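Local coordinates for RabGDI protein (Plasmodium falciparum 3D7, PDB 3P1W) that probably slows GDP release from Rab GTPases, as members of the Rab GDI family do, and so is likely to act in protein transport, at residues I24-G29 against P310-H315; S40-K45 against L106-V111; S79-N84 against T404-F409; E194-F199 against D219-Q224; I449-N452 against Q456-N459. All blocks are in the same frame, centred on the assembly; numbering follows the deposited sequence.

Following the chain from its N terminus, contact 1 ties strand 20-26 to the loop after strand 305-308 and closes a loop of 280 residues. Nested inside it are contact 2, where the ends of helices 30-41 and 101-108 meet, and contact 4, which joins helix 192-198 to the loop before helix 226-243. Contact 3 crosses contacts 1 and 2: it starts in the loop at 79-84 and reaches strand 405-418, enclosing contact 4 as well. Contact 5 comes last, a short return of the chain after helix 440-454, yet its atoms touch contact 2 through Tyr42 and Lys108, whereas contacts 3 and 4 lie far apart, centres 45 Å from each other.

Contact 1: I24-G29 against P310-H315; sequences IILGTG and PSYVMH
Tyr312 lays its ring over Leu26 just where the first strand of a Rossmann-like fold ends. Strand 20-26, the turn through Gly27 and Gly29, helix 30-41 and strand 46-49 form a beta-alpha-beta unit, as in dinucleotide-binding Rossmann folds, and Tyr312 comes from the loop after strand 305-308, a parallel neighbour of strand 20-26. With CG anti to the carbonyl carbon (chi1 -72°), the Tyr312 side chain heads for that strand end. Its CB is the first atom to approach, 4.1 Å from Leu26 CD1. Tyr312 CG then sits 3.7 Å from Leu26 CB, which stands over the middle of the ring, 3.6 Å from the centroid and 9° off the normal, a nearly head-on CH-pi contact. On one flank Tyr312 CD1 meets Leu26 CD1 at 3.9 Å; on the other Tyr312 CE2 reaches the backbone, 3.6 Å from Leu26 C and equally close to Gly27 N. The Arg51 side chain adds a cation-pi contact to the Tyr312 ring. At the tip, the hydroxyl is hydrogen-bonded to the backbone N of Arg51, and Tyr312 OH merely packs against the glycine, 4.0 Å from Gly27 CA.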
# COMPACT_ATOMS: atom_id res chain seq x y z
N ILE A 24 22.74 7.19 7.43
CA ILE A 24 22.40 6.08 8.33
C ILE A 24 20.86 5.96 8.33
O ILE A 24 20.12 6.95 8.43
CB ILE A 24 22.95 6.27 9.75
CG1 ILE A 24 24.48 6.30 9.73
CG2 ILE A 24 22.46 5.15 10.69
CD1 ILE A 24 25.09 6.61 11.09
N ILE A 25 20.40 4.72 8.20
CA ILE A 25 18.98 4.44 8.08
C ILE A 25 18.57 3.64 9.29
O ILE A 25 19.24 2.66 9.62
CB ILE A 25 18.64 3.68 6.75
CG1 ILE A 25 18.96 4.52 5.51
CG2 ILE A 25 17.14 3.37 6.68
CD1 ILE A 25 20.34 4.30 4.91
N LEU A 26 17.50 4.05 9.99
CA LEU A 26 17.08 3.40 11.20
C LEU A 26 15.69 2.80 10.95
O LEU A 26 14.77 3.53 10.60
CB LEU A 26 17.02 4.40 12.35
CG LEU A 26 18.30 5.21 12.59
CD1 LEU A 26 18.07 6.17 13.74
CD2 LEU A 26 19.48 4.31 12.86
N GLY A 27 15.58 1.49 11.13
CA GLY A 27 14.35 0.73 10.86
C GLY A 27 14.52 -0.00 9.54
O GLY A 27 15.18 0.52 8.64
N THR A 28 13.96 -1.21 9.44
CA THR A 28 13.93 -1.95 8.19
C THR A 28 12.48 -2.15 7.66
O THR A 28 12.22 -3.10 6.93
CB THR A 28 14.72 -3.28 8.25
OG1 THR A 28 14.24 -4.11 9.32
CG2 THR A 28 16.26 -2.98 8.49
N GLY A 29 11.61 -1.18 7.94
CA GLY A 29 10.30 -1.11 7.27
C GLY A 29 10.58 -1.02 5.79
O GLY A 29 11.71 -0.70 5.35
N PRO A 310 9.05 6.84 12.36
CA PRO A 310 8.69 7.70 13.47
C PRO A 310 9.12 7.18 14.85
O PRO A 310 9.35 7.99 15.77
CB PRO A 310 7.15 7.82 13.35
CG PRO A 310 6.89 7.67 11.92
CD PRO A 310 7.87 6.56 11.50
N SER A 311 9.29 5.87 15.00
CA SER A 311 9.66 5.31 16.29
C SER A 311 11.04 5.73 16.76
O SER A 311 11.32 5.62 17.96
CB SER A 311 9.57 3.78 16.31
OG SER A 311 10.58 3.16 15.58
N TYR A 312 11.88 6.19 15.84
CA TYR A 312 13.25 6.60 16.18
C TYR A 312 13.39 8.07 16.56
O TYR A 312 14.49 8.50 16.99
CB TYR A 312 14.22 6.22 15.04
CG TYR A 312 14.45 4.75 14.98
CD1 TYR A 312 15.41 4.14 15.77
CD2 TYR A 312 13.68 3.95 14.12
CE1 TYR A 312 15.62 2.76 15.72
CE2 TYR A 312 13.87 2.59 14.07
CZ TYR A 312 14.83 1.99 14.87
OH TYR A 312 14.99 0.61 14.80
N VAL A 313 12.30 8.82 16.48
CA VAL A 313 12.34 10.25 16.77
C VAL A 313 11.30 10.67 17.79
O VAL A 313 10.92 11.84 17.87
CB VAL A 313 12.18 11.10 15.47
CG1 VAL A 313 13.38 10.91 14.53
CG2 VAL A 313 10.84 10.78 14.72
N MET A 314 10.89 9.72 18.64
CA MET A 314 9.84 10.01 19.60
C MET A 314 10.32 10.93 20.73
O MET A 314 9.49 11.53 21.42
CB MET A 314 9.29 8.72 20.21
CG MET A 314 8.57 7.84 19.24
SD MET A 314 7.03 8.57 18.67
CE MET A 314 6.02 8.19 20.08
N HIS A 315 11.65 11.02 20.88
CA HIS A 315 12.29 11.92 21.84
C HIS A 315 12.66 13.30 21.29
O HIS A 315 13.08 14.17 22.05
CB HIS A 315 13.56 11.26 22.41
CG HIS A 315 14.57 10.88 21.38
ND1 HIS A 315 14.26 10.17 20.23
CD2 HIS A 315 15.91 11.07 21.35
CE1 HIS A 315 15.37 9.95 19.55
NE2 HIS A 315 16.39 10.48 20.22

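Contact 2: S40-K45 against L106-V111; sequences SHYGKK and LKKTRV
Lys108 drapes its side chain past two rings, His41 and Tyr42, and these three residues carry most of the contact. The aliphatic part comes first: Lys108 CG lies over one face of the His41 imidazole, 4.1 Å from the ring centroid and 29° off the normal, a CH-pi contact with its nearest approach to CE1. His41 reaches this place because its CG is anti to the backbone N (chi1 179°), which sends the ring out toward the other helix. Its NE2 comes within 3.3 Å of Lys108 O, but the angle is too poor for a hydrogen bond. Gly43 and Arg110 have positive phi and complete Schellman motifs, with Lys44 N bonded to Leu39 O after helix 30-41, so the contact joins two C-terminal helix ends. Beyond CG the lysine chain bends twice, at chi3 and chi4, bringing Lys108 NZ round to donate a 2.9 Å hydrogen bond to Tyr42 OH. Lys108 CE, carried round by the bend, is 3.3 Å from Tyr42 OH. Thr109 adds a looser touch, its CG2 4.4 Å from His41 CB, while its OG1 bonds back to Ile105 O, in helix 101-108.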
# COMPACT_ATOMS: atom_id res chain seq x y z
N SER A 40 22.22 2.84 -2.13
CA SER A 40 23.29 1.91 -2.49
C SER A 40 23.45 1.82 -4.01
O SER A 40 24.58 1.74 -4.52
CB SER A 40 23.00 0.52 -1.86
OG SER A 40 23.95 -0.45 -2.27
N HIS A 41 22.34 1.83 -4.73
CA HIS A 41 22.40 1.80 -6.20
C HIS A 41 23.11 3.03 -6.78
O HIS A 41 23.89 2.91 -7.74
CB HIS A 41 21.00 1.67 -6.80
CG HIS A 41 20.98 1.66 -8.29
ND1 HIS A 41 20.65 2.77 -9.04
CD2 HIS A 41 21.23 0.67 -9.18
CE1 HIS A 41 20.71 2.47 -10.32
NE2 HIS A 41 21.06 1.20 -10.44
N TYR A 42 22.85 4.21 -6.21
CA TYR A 42 23.45 5.45 -6.71
C TYR A 42 24.79 5.78 -6.02
O TYR A 42 25.22 6.93 -6.00
CB TYR A 42 22.47 6.63 -6.58
CG TYR A 42 21.38 6.65 -7.64
CD1 TYR A 42 20.10 6.20 -7.36
CD2 TYR A 42 21.65 7.13 -8.93
CE1 TYR A 42 19.09 6.23 -8.33
CE2 TYR A 42 20.66 7.16 -9.91
CZ TYR A 42 19.38 6.70 -9.60
OH TYR A 42 18.38 6.72 -10.56
N GLY A 43 25.43 4.76 -5.46
CA GLY A 43 26.80 4.85 -5.01
C GLY A 43 27.00 5.48 -3.64
O GLY A 43 28.11 5.83 -3.30
N LYS A 44 25.94 5.61 -2.84
CA LYS A 44 26.10 6.24 -1.52
C LYS A 44 26.55 5.21 -0.48
O LYS A 44 26.26 4.02 -0.62
CB LYS A 44 24.83 6.97 -1.08
CG LYS A 44 24.46 8.17 -1.98
CD LYS A 44 25.29 9.39 -1.68
CE LYS A 44 25.10 10.50 -2.70
NZ LYS A 44 26.08 11.60 -2.45
N LYS A 45 27.29 5.66 0.52
CA LYS A 45 27.79 4.79 1.59
C LYS A 45 26.80 4.85 2.75
O LYS A 45 26.57 5.91 3.32
CB LYS A 45 29.18 5.24 2.06
CG LYS A 45 29.70 4.42 3.26
CD LYS A 45 31.19 4.59 3.54
CE LYS A 45 31.60 3.59 4.60
NZ LYS A 45 32.95 3.87 5.15
N LEU A 106 12.00 -1.27 -8.12
CA LEU A 106 12.54 -2.61 -7.95
C LEU A 106 13.31 -3.05 -9.19
O LEU A 106 14.26 -3.81 -9.07
CB LEU A 106 11.43 -3.63 -7.64
CG LEU A 106 10.74 -3.46 -6.29
CD1 LEU A 106 9.44 -4.23 -6.24
CD2 LEU A 106 11.65 -3.90 -5.15
N LYS A 107 12.89 -2.60 -10.37
CA LYS A 107 13.61 -2.89 -11.61
C LYS A 107 14.97 -2.20 -11.58
O LYS A 107 16.01 -2.84 -11.76
CB LYS A 107 12.84 -2.41 -12.85
CG LYS A 107 11.47 -3.07 -13.05
CD LYS A 107 11.45 -4.10 -14.16
CE LYS A 107 10.05 -4.61 -14.43
NZ LYS A 107 10.09 -5.69 -15.48
N LYS A 108 14.95 -0.89 -11.36
CA LYS A 108 16.17 -0.09 -11.32
C LYS A 108 17.23 -0.64 -10.36
O LYS A 108 18.41 -0.74 -10.72
CB LYS A 108 15.84 1.36 -10.94
CG LYS A 108 17.07 2.23 -10.69
CD LYS A 108 16.67 3.63 -10.25
CE LYS A 108 16.15 4.47 -11.41
NZ LYS A 108 17.22 4.77 -12.38
N THR A 109 16.81 -0.99 -9.15
CA THR A 109 17.73 -1.47 -8.11
C THR A 109 18.08 -2.96 -8.27
O THR A 109 18.90 -3.49 -7.52
CB THR A 109 17.14 -1.23 -6.69
OG1 THR A 109 15.94 -2.00 -6.51
CG2 THR A 109 16.84 0.25 -6.47
N ARG A 110 17.43 -3.62 -9.23
CA ARG A 110 17.67 -5.03 -9.55
C ARG A 110 17.36 -5.93 -8.36
O ARG A 110 18.05 -6.93 -8.13
CB ARG A 110 19.10 -5.24 -10.04
CG ARG A 110 19.55 -4.22 -11.09
N VAL A 111 16.34 -5.57 -7.60
CA VAL A 111 15.86 -6.40 -6.51
C VAL A 111 14.70 -7.30 -6.97
O VAL A 111 14.44 -8.33 -6.35
CB VAL A 111 15.50 -5.52 -5.29
CG1 VAL A 111 14.54 -6.21 -4.35
CG2 VAL A 111 16.78 -5.13 -4.57

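Contact 3: S79-N84 against T404-F409; sequences SKYGEN and TIEEKF
Tyr81 OH donates a short 2.6 Å hydrogen bond to Glu406 OE1, using the anti lone pair of that oxygen, the one turned away from OE2. Ring and carboxylate are only 14° from coplanar, and OE1 lies at the ring edge, in its plane. Lys80 and Glu406 come from opposite directions, and Lys80 NZ is 3.6 Å from the same Glu406 OE1, a long salt bridge. From its crowded position at chi1 (65°) the lysine chain runs fully extended, which carries the ammonium across to the acid. There a water accepts from Lys80 NZ at 2.7 Å and gives a weak bond to Glu406 OE2. Glu406 OE2 is also held from outside the two segments, by a salt bridge to Lys377 and a hydrogen bond with Ser334, so several partners fix the plane of the group. Tyr81 OH is gripped by another water as well, which donates to it at 2.8 Å and to Glu407 OE2 at 2.6 Å. Around this polar core the packing is slight, with Glu407 CG 3.7 Å from Tyr81 OH. A classic beta bulge makes both Glu406 and Glu407 face Ile332 of strand 320-333. The Tyr81 ring packs between that strand and helix 64-71, touching Ile332, Leu64 and Tyr68, and thereby brings the loop at 79-84 down onto the start of strand 405-418.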
# COMPACT_ATOMS: atom_id res chain seq x y z
N SER A 79 -3.55 -26.81 16.42
CA SER A 79 -2.90 -27.84 15.60
C SER A 79 -3.30 -27.82 14.14
O SER A 79 -2.50 -28.15 13.28
CB SER A 79 -3.18 -29.23 16.16
OG SER A 79 -2.42 -29.41 17.33
N LYS A 80 -4.55 -27.45 13.86
CA LYS A 80 -5.03 -27.48 12.48
C LYS A 80 -4.30 -26.53 11.55
O LYS A 80 -4.42 -26.66 10.33
CB LYS A 80 -6.54 -27.23 12.41
CG LYS A 80 -7.02 -25.87 12.85
CD LYS A 80 -8.52 -25.81 12.69
CE LYS A 80 -9.11 -24.50 13.15
NZ LYS A 80 -10.59 -24.48 12.91
N TYR A 81 -3.54 -25.58 12.10
CA TYR A 81 -2.82 -24.61 11.27
C TYR A 81 -1.46 -25.11 10.82
O TYR A 81 -0.83 -24.50 9.97
CB TYR A 81 -2.70 -23.26 11.98
CG TYR A 81 -4.04 -22.59 12.19
CD1 TYR A 81 -5.09 -22.80 11.30
CD2 TYR A 81 -4.25 -21.73 13.26
CE1 TYR A 81 -6.30 -22.18 11.47
CE2 TYR A 81 -5.47 -21.12 13.44
CZ TYR A 81 -6.49 -21.35 12.54
OH TYR A 81 -7.72 -20.76 12.70
N GLY A 82 -1.02 -26.24 11.37
CA GLY A 82 0.16 -26.91 10.86
C GLY A 82 1.43 -26.17 11.22
O GLY A 82 1.50 -25.50 12.25
N GLU A 83 2.45 -26.30 10.37
CA GLU A 83 3.80 -25.83 10.68
C GLU A 83 4.03 -24.38 10.30
O GLU A 83 3.43 -23.88 9.36
CB GLU A 83 4.85 -26.68 9.95
CG GLU A 83 5.01 -28.08 10.49
CD GLU A 83 5.93 -28.91 9.62
OE1 GLU A 83 5.56 -29.21 8.46
OE2 GLU A 83 7.02 -29.26 10.11
N ASN A 84 4.96 -23.75 11.01
CA ASN A 84 5.33 -22.36 10.76
C ASN A 84 5.70 -22.01 9.32
O ASN A 84 5.38 -20.91 8.86
CB ASN A 84 6.50 -21.96 11.67
CG ASN A 84 6.04 -21.45 13.02
OD1 ASN A 84 5.11 -20.66 13.11
ND2 ASN A 84 6.75 -21.86 14.08
N THR A 404 -17.36 -17.09 7.55
CA THR A 404 -16.97 -17.55 8.87
C THR A 404 -15.52 -17.20 9.15
O THR A 404 -14.62 -17.59 8.40
CB THR A 404 -17.16 -19.06 8.99
OG1 THR A 404 -18.55 -19.34 8.82
CG2 THR A 404 -16.70 -19.53 10.36
N ILE A 405 -15.30 -16.44 10.21
CA ILE A 405 -13.95 -16.05 10.60
C ILE A 405 -13.48 -16.95 11.73
O ILE A 405 -14.11 -17.02 12.78
CB ILE A 405 -13.89 -14.57 11.06
CG1 ILE A 405 -14.33 -13.64 9.91
CG2 ILE A 405 -12.48 -14.22 11.61
CD1 ILE A 405 -14.75 -12.22 10.36
N GLU A 406 -12.34 -17.61 11.54
CA GLU A 406 -11.82 -18.52 12.60
C GLU A 406 -11.15 -17.77 13.72
O GLU A 406 -11.33 -18.10 14.91
CB GLU A 406 -10.84 -19.55 12.03
CG GLU A 406 -11.46 -20.43 10.97
CD GLU A 406 -10.57 -21.55 10.50
OE1 GLU A 406 -9.41 -21.69 10.97
OE2 GLU A 406 -11.03 -22.31 9.63
N GLU A 407 -10.31 -16.80 13.36
CA GLU A 407 -9.55 -16.00 14.31
C GLU A 407 -9.35 -14.58 13.78
O GLU A 407 -9.25 -14.38 12.57
CB GLU A 407 -8.17 -16.59 14.55
CG GLU A 407 -8.12 -18.02 15.11
CD GLU A 407 -8.69 -18.16 16.51
OE1 GLU A 407 -8.80 -17.15 17.24
OE2 GLU A 407 -8.99 -19.32 16.90
N LYS A 408 -9.27 -13.63 14.71
CA LYS A 408 -9.01 -12.22 14.42
C LYS A 408 -7.77 -11.76 15.18
O LYS A 408 -7.59 -12.06 16.37
CB LYS A 408 -10.17 -11.34 14.87
CG LYS A 408 -11.41 -11.44 14.02
CD LYS A 408 -12.57 -10.70 14.69
CE LYS A 408 -13.91 -11.06 14.03
NZ LYS A 408 -15.06 -10.37 14.73
N PHE A 409 -6.93 -11.02 14.49
CA PHE A 409 -5.74 -10.42 15.09
C PHE A 409 -5.78 -8.90 14.79
O PHE A 409 -5.56 -8.49 13.66
CB PHE A 409 -4.50 -11.05 14.48
CG PHE A 409 -4.48 -12.55 14.51
CD1 PHE A 409 -3.78 -13.22 15.50
CD2 PHE A 409 -5.20 -13.31 13.58
CE1 PHE A 409 -3.73 -14.61 15.54
CE2 PHE A 409 -5.18 -14.70 13.63
CZ PHE A 409 -4.43 -15.36 14.63
O HOH W 1 -11.18 -25.51 10.45
O HOH W 2 -8.94 -21.29 15.20

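Contact 4: E194-F199 against D219-Q224; sequences EIYKHF and DDYLKQ
Tyr196 and Tyr221 join hydroxyl to hydroxyl, Tyr196 OH lying 2.9 Å from Tyr221 OH in a hydrogen bond that either could donate. The two side chains cross at about a right angle and the ring planes are nearly perpendicular, yet neither offers its face to the other: each meets its partner at the edge, with Tyr196 CE2 3.7 Å from Tyr221 CE1. They get there by different torsions. In Tyr196 the CG is anti to the carbonyl carbon (chi1 -76°), a conformation that sends the ring off helix 192-198. Tyr221 instead has its CG wedged between backbone N and carbonyl carbon (chi1 78°), and this swings the phenol round so that its outer end approaches the helix although its CB does not aim there. Leu222 reaches in likewise, one methyl, CD2, touching the edge of the Tyr196 ring at CE2, 3.5 Å away. Tyr216 stacks on Tyr221, and Ile206 of helix 203-213 touches Tyr196, Tyr221 and Leu222 alike. Backbone bonds from Leu222 to Leu193 and from Gln224 to Met192 bind 219-224 to the residues just before 194-199, at the start of helix 192-198. One helix is thus tied to the bend between helices 203-213 and 226-243, an arrangement consistent with the alpha-helical domain of Rab GDI proteins.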
# COMPACT_ATOMS: atom_id res chain seq x y z
N GLU A 194 -16.03 17.56 -15.44
CA GLU A 194 -16.57 17.97 -16.74
C GLU A 194 -16.42 16.84 -17.77
O GLU A 194 -17.31 16.65 -18.59
CB GLU A 194 -15.92 19.27 -17.23
CG GLU A 194 -16.31 20.48 -16.38
CD GLU A 194 -15.57 21.75 -16.78
OE1 GLU A 194 -16.04 22.46 -17.69
OE2 GLU A 194 -14.53 22.05 -16.17
N ILE A 195 -15.34 16.06 -17.68
CA ILE A 195 -15.17 14.89 -18.56
C ILE A 195 -16.22 13.81 -18.27
O ILE A 195 -16.78 13.23 -19.18
CB ILE A 195 -13.77 14.26 -18.45
CG1 ILE A 195 -12.68 15.23 -18.94
CG2 ILE A 195 -13.72 12.95 -19.26
CD1 ILE A 195 -12.77 15.56 -20.43
N TYR A 196 -16.47 13.54 -16.98
CA TYR A 196 -17.52 12.59 -16.61
C TYR A 196 -18.87 13.02 -17.18
O TYR A 196 -19.58 12.23 -17.80
CB TYR A 196 -17.63 12.46 -15.09
CG TYR A 196 -16.56 11.65 -14.38
CD1 TYR A 196 -16.03 10.48 -14.94
CD2 TYR A 196 -16.11 12.03 -13.12
CE1 TYR A 196 -15.07 9.71 -14.25
CE2 TYR A 196 -15.15 11.28 -12.43
CZ TYR A 196 -14.62 10.13 -13.00
OH TYR A 196 -13.67 9.39 -12.29
N LYS A 197 -19.23 14.28 -16.93
CA LYS A 197 -20.49 14.86 -17.44
C LYS A 197 -20.60 14.80 -18.96
O LYS A 197 -21.70 14.67 -19.48
CB LYS A 197 -20.64 16.32 -16.97
CG LYS A 197 -20.97 16.46 -15.48
CD LYS A 197 -20.93 17.92 -15.01
N HIS A 198 -19.47 14.90 -19.66
CA HIS A 198 -19.48 14.76 -21.11
C HIS A 198 -19.95 13.36 -21.51
O HIS A 198 -20.71 13.22 -22.46
CB HIS A 198 -18.11 15.05 -21.74
CG HIS A 198 -18.07 14.80 -23.22
ND1 HIS A 198 -18.56 15.72 -24.14
CD2 HIS A 198 -17.64 13.74 -23.94
CE1 HIS A 198 -18.41 15.23 -25.36
NE2 HIS A 198 -17.87 14.03 -25.27
N PHE A 199 -19.52 12.34 -20.77
CA PHE A 199 -19.98 10.97 -21.03
C PHE A 199 -21.29 10.64 -20.31
O PHE A 199 -21.78 9.52 -20.42
CB PHE A 199 -18.89 9.96 -20.70
CG PHE A 199 -17.75 9.98 -21.66
CD1 PHE A 199 -16.63 10.75 -21.40
CD2 PHE A 199 -17.81 9.25 -22.84
CE1 PHE A 199 -15.56 10.78 -22.30
CE2 PHE A 199 -16.76 9.29 -23.75
CZ PHE A 199 -15.63 10.05 -23.48
N ASP A 219 -12.78 12.49 -3.27
CA ASP A 219 -13.27 13.07 -4.52
C ASP A 219 -12.72 14.47 -4.85
O ASP A 219 -13.28 15.15 -5.71
CB ASP A 219 -14.80 13.08 -4.50
CG ASP A 219 -15.39 11.67 -4.51
OD1 ASP A 219 -14.71 10.69 -4.93
OD2 ASP A 219 -16.56 11.54 -4.09
N ASP A 220 -11.60 14.86 -4.24
CA ASP A 220 -10.95 16.15 -4.59
C ASP A 220 -10.54 16.23 -6.07
O ASP A 220 -10.59 17.30 -6.68
CB ASP A 220 -9.70 16.40 -3.72
CG ASP A 220 -10.04 16.59 -2.23
OD1 ASP A 220 -11.22 16.69 -1.86
OD2 ASP A 220 -9.09 16.63 -1.43
N TYR A 221 -10.16 15.09 -6.66
CA TYR A 221 -9.76 15.05 -8.07
C TYR A 221 -10.81 15.60 -9.03
O TYR A 221 -10.46 16.05 -10.12
CB TYR A 221 -9.39 13.63 -8.52
CG TYR A 221 -10.58 12.73 -8.77
CD1 TYR A 221 -11.12 12.61 -10.04
CD2 TYR A 221 -11.17 12.03 -7.74
CE1 TYR A 221 -12.20 11.80 -10.29
CE2 TYR A 221 -12.27 11.21 -7.97
CZ TYR A 221 -12.78 11.10 -9.25
OH TYR A 221 -13.88 10.31 -9.50
N LEU A 222 -12.08 15.56 -8.63
CA LEU A 222 -13.19 16.00 -9.48
C LEU A 222 -13.02 17.44 -9.93
O LEU A 222 -13.36 17.78 -11.05
CB LEU A 222 -14.54 15.86 -8.76
CG LEU A 222 -15.10 14.43 -8.61
CD1 LEU A 222 -16.39 14.47 -7.78
CD2 LEU A 222 -15.35 13.77 -9.95
N LYS A 223 -12.46 18.26 -9.04
CA LYS A 223 -12.26 19.69 -9.30
C LYS A 223 -10.91 20.00 -9.94
O LYS A 223 -10.69 21.11 -10.37
CB LYS A 223 -12.40 20.46 -7.99
CG LYS A 223 -13.80 20.32 -7.39
CD LYS A 223 -13.93 21.02 -6.02
CE LYS A 223 -15.34 21.61 -5.85
NZ LYS A 223 -15.53 22.23 -4.50
N GLN A 224 -10.01 19.02 -9.99
CA GLN A 224 -8.70 19.18 -10.60
C GLN A 224 -8.73 18.90 -12.11
O GLN A 224 -9.67 18.25 -12.59
CB GLN A 224 -7.70 18.21 -9.94
CG GLN A 224 -7.48 18.45 -8.45
CD GLN A 224 -6.41 17.53 -7.87
OE1 GLN A 224 -6.48 16.30 -8.00
NE2 GLN A 224 -5.42 18.13 -7.21

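Contact 5: I449-N452 against Q456-N459; sequences IWEN and QKLN
Trp450 and Glu451, in the last turns of helix 440-454, are met by the chain as it leaves that helix and doubles back along it, a short return on the flank of the Rossmann-like domain. Leu458 CD1 lies over one face of the Trp450 indole, 4.0 Å from the centre of the five-membered ring and 27° off its normal, a CH-pi contact displaced toward NE1, while Leu458 CB backs it up 3.9 Å from Trp450 CD1. The carbonyl of Gln456 serves two neighbours: its O is 3.6 Å from Trp450 CD1, and it also takes a remarkably straight CA-H...O contact from Glu451 CA, 3.5 Å long with 178° at the hydrogen. Glu451 and Lys457 run side by side in the same direction, both extended, with Lys457 CE 3.6 Å from Glu451 OE2. This pairing is made by the aliphatic part of the lysine; the ammonium runs on past the acid, Lys457 NZ 4.8 Å from Glu451 OE1, although the opposite charges probably still favour each other. What sets the indole is its own torsion, CG anti to the backbone N (chi1 -177°), and the residues behind it: Leu38 and Leu39 of helix 30-41 pack against Trp450, and Trp454 meets it edge-to-face. Tyr42, the first residue after helix 30-41, touches both side chains, its CD1 3.7 Å from Trp450 CZ2 and its CE1 3.7 Å from Leu458 CD1.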
# COMPACT_ATOMS: atom_id res chain seq x y z
N ILE A 449 10.72 11.83 0.05
CA ILE A 449 11.96 11.82 0.83
C ILE A 449 13.19 11.85 -0.11
O ILE A 449 14.06 12.71 0.05
CB ILE A 449 12.03 10.62 1.78
CG1 ILE A 449 10.99 10.81 2.90
CG2 ILE A 449 13.46 10.45 2.32
CD1 ILE A 449 10.80 9.58 3.79
N TRP A 450 13.21 10.96 -1.11
CA TRP A 450 14.32 10.94 -2.09
C TRP A 450 14.56 12.30 -2.78
O TRP A 450 15.70 12.79 -2.83
CB TRP A 450 14.10 9.86 -3.17
CG TRP A 450 15.26 9.79 -4.13
CD1 TRP A 450 15.39 10.47 -5.32
CD2 TRP A 450 16.46 9.05 -3.96
NE1 TRP A 450 16.61 10.18 -5.90
CE2 TRP A 450 17.28 9.30 -5.08
CE3 TRP A 450 16.92 8.17 -2.97
CZ2 TRP A 450 18.53 8.72 -5.23
CZ3 TRP A 450 18.18 7.59 -3.13
CH2 TRP A 450 18.96 7.87 -4.25
N GLU A 451 13.49 12.91 -3.29
CA GLU A 451 13.57 14.23 -3.93
C GLU A 451 14.28 15.26 -3.05
O GLU A 451 15.08 16.08 -3.55
CB GLU A 451 12.18 14.75 -4.29
CG GLU A 451 12.15 16.19 -4.87
CD GLU A 451 10.76 16.65 -5.36
OE1 GLU A 451 9.74 16.06 -4.98
OE2 GLU A 451 10.70 17.63 -6.14
N ASN A 452 13.97 15.24 -1.76
CA ASN A 452 14.44 16.25 -0.82
C ASN A 452 15.79 15.95 -0.19
O ASN A 452 16.43 16.85 0.36
CB ASN A 452 13.39 16.48 0.26
CG ASN A 452 12.19 17.24 -0.28
OD1 ASN A 452 12.31 18.41 -0.61
ND2 ASN A 452 11.05 16.59 -0.37
N GLN A 456 16.53 16.36 -6.33
CA GLN A 456 16.18 15.92 -7.68
C GLN A 456 15.23 14.73 -7.60
O GLN A 456 15.48 13.78 -6.85
CB GLN A 456 17.44 15.49 -8.42
CG GLN A 456 18.08 14.24 -7.80
CD GLN A 456 19.48 13.97 -8.29
OE1 GLN A 456 20.32 14.87 -8.38
NE2 GLN A 456 19.74 12.69 -8.59
N LYS A 457 14.15 14.78 -8.38
CA LYS A 457 13.22 13.65 -8.47
C LYS A 457 13.96 12.44 -9.04
O LYS A 457 14.94 12.59 -9.77
CB LYS A 457 12.02 13.99 -9.36
CG LYS A 457 11.16 15.15 -8.84
CD LYS A 457 9.80 15.23 -9.54
CE LYS A 457 8.76 15.86 -8.62
NZ LYS A 457 7.39 15.75 -9.20
N LEU A 458 13.50 11.26 -8.66
CA LEU A 458 14.00 10.02 -9.20
C LEU A 458 13.50 9.93 -10.64
O LEU A 458 12.34 10.27 -10.91
CB LEU A 458 13.49 8.84 -8.36
CG LEU A 458 14.11 7.46 -8.54
CD1 LEU A 458 15.58 7.45 -8.15
CD2 LEU A 458 13.32 6.42 -7.72
N ASN A 459 14.37 9.52 -11.56
CA ASN A 459 14.03 9.45 -12.98
C ASN A 459 13.85 8.00 -13.43
O ASN A 459 14.65 7.13 -13.05
CB ASN A 459 15.14 10.12 -13.82
CG ASN A 459 14.83 10.11 -15.31
OD1 ASN A 459 13.67 10.14 -15.73
ND2 ASN A 459 15.88 10.07 -16.13